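Local coordinates for protein diaminobutyrate-pyruvate transaminase and L-2,4-diaminobutyrate decarboxylase (Vibrio parahaemolyticus, PDB 2QMA) that probably binds pyridoxal 5'-phosphate in this C-terminal decarboxylase domain and, as part of a two-domain enzyme, is thought to combine transaminase with carbon-carbon lyase activity, at residues A[167-170]-A[171-175]. Numbering follows the deposited sequence.
Sequences GTQS and NQMGL
Asn171 sits one turn after Gly167 in the first turns of helix 167-187, and its backbone N donates to Gly167 O over 2.9 Å. The side chain folds back over the same carbonyl: with CG set beside its own backbone N (chi1 -78°), Asn171 CG comes within 3.3 Å of Gly167 O. The amide itself is engaged elsewhere. Asn171 OD1 is bonded to His292 and Ser320, while ND2 donates to Thr214 and Asp294, so four bonds fix the rotation of this buried group and tie the helix to its surroundings.

The i to i+4 series continues with Gln172 N to Thr168 O, then Met173 N to Gln169 O and Gly174 N to Ser170 O, the last two at 2.9 Å. Ser170 OG turns to bond Thr164 on the strand that precedes the helix. The side chain of Met173, a selenomethionine, runs alongside that of Gln169 in the conformer described, one of two, with Gln169 CG 4.1 Å from Met173 SE. Gln169, its chain extended beyond CG, brings OE1 to Ser165 N just before the helix, and both side chains rest on strand 160-164.

Polar side chains in the opening turns thus bind helix 167-187 to the seven-stranded mixed sheet of the large domain in fold type I pyridoxal-phosphate enzymes. The Gly-Gly-Thr start of the helix, with Gly167 close to Lys325, the predicted cofactor-attachment lysine, probably faces the cofactor pocket, as in relatives, although no cofactor is attached to that lysine in this structure.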
# COMPACT_ATOMS: atom_id res chain seq x y z
N GLY A 167 2.27 1.13 9.33
CA GLY A 167 3.28 1.02 10.37
C GLY A 167 4.42 0.09 10.00
O GLY A 167 5.55 0.33 10.41
N THR A 168 4.13 -0.97 9.24
CA THR A 168 5.20 -1.94 8.88
C THR A 168 6.19 -1.30 7.92
O THR A 168 7.40 -1.34 8.15
CB THR A 168 4.60 -3.22 8.24
OG1 THR A 168 3.88 -3.93 9.25
CG2 THR A 168 5.66 -4.09 7.71
N GLN A 169 5.66 -0.69 6.86
CA GLN A 169 6.52 -0.07 5.89
C GLN A 169 7.25 1.12 6.53
O GLN A 169 8.41 1.42 6.20
CB GLN A 169 5.71 0.34 4.65
CG GLN A 169 6.47 1.19 3.64
CD GLN A 169 5.69 1.32 2.35
OE1 GLN A 169 4.97 2.29 2.15
NE2 GLN A 169 5.77 0.30 1.49
N SER A 170 6.56 1.84 7.42
CA SER A 170 7.19 2.97 8.06
C SER A 170 8.33 2.51 8.96
O SER A 170 9.42 3.07 8.87
CB SER A 170 6.19 3.85 8.83
OG SER A 170 5.26 4.47 7.93
N ASN A 171 8.10 1.49 9.79
CA ASN A 171 9.18 0.89 10.59
C ASN A 171 10.39 0.46 9.79
O ASN A 171 11.51 0.81 10.12
CB ASN A 171 8.68 -0.26 11.46
CG ASN A 171 7.95 0.21 12.68
OD1 ASN A 171 7.96 1.41 13.02
ND2 ASN A 171 7.32 -0.73 13.38
N GLN A 172 10.14 -0.26 8.70
CA GLN A 172 11.18 -0.77 7.85
C GLN A 172 11.95 0.41 7.24
O GLN A 172 13.17 0.39 7.23
CB GLN A 172 10.54 -1.70 6.79
CG GLN A 172 11.34 -1.90 5.49
CD GLN A 172 10.50 -2.59 4.45
OE1 GLN A 172 9.29 -2.78 4.64
NE2 GLN A 172 11.13 -2.96 3.32
N MSE A 173 11.25 1.45 6.82
CA MSE A 173 11.92 2.58 6.20
C MSE A 173 12.74 3.38 7.20
O MSE A 173 13.85 3.72 6.91
CB MSE A 173 10.92 3.45 5.48
CG MSE A 173 10.65 2.95 4.09
SE MSE A 173 9.38 4.05 3.25
CE MSE A 173 9.86 5.82 3.96
N GLY A 174 12.18 3.65 8.39
CA GLY A 174 12.92 4.37 9.45
C GLY A 174 14.23 3.63 9.76
O GLY A 174 15.30 4.24 9.83
N LEU A 175 14.15 2.32 9.94
CA LEU A 175 15.33 1.54 10.28
C LEU A 175 16.29 1.34 9.12
O LEU A 175 17.50 1.25 9.33
CB LEU A 175 14.92 0.20 10.90
CG LEU A 175 14.22 0.33 12.26
CD1 LEU A 175 13.59 -1.01 12.65
CD2 LEU A 175 15.15 0.79 13.36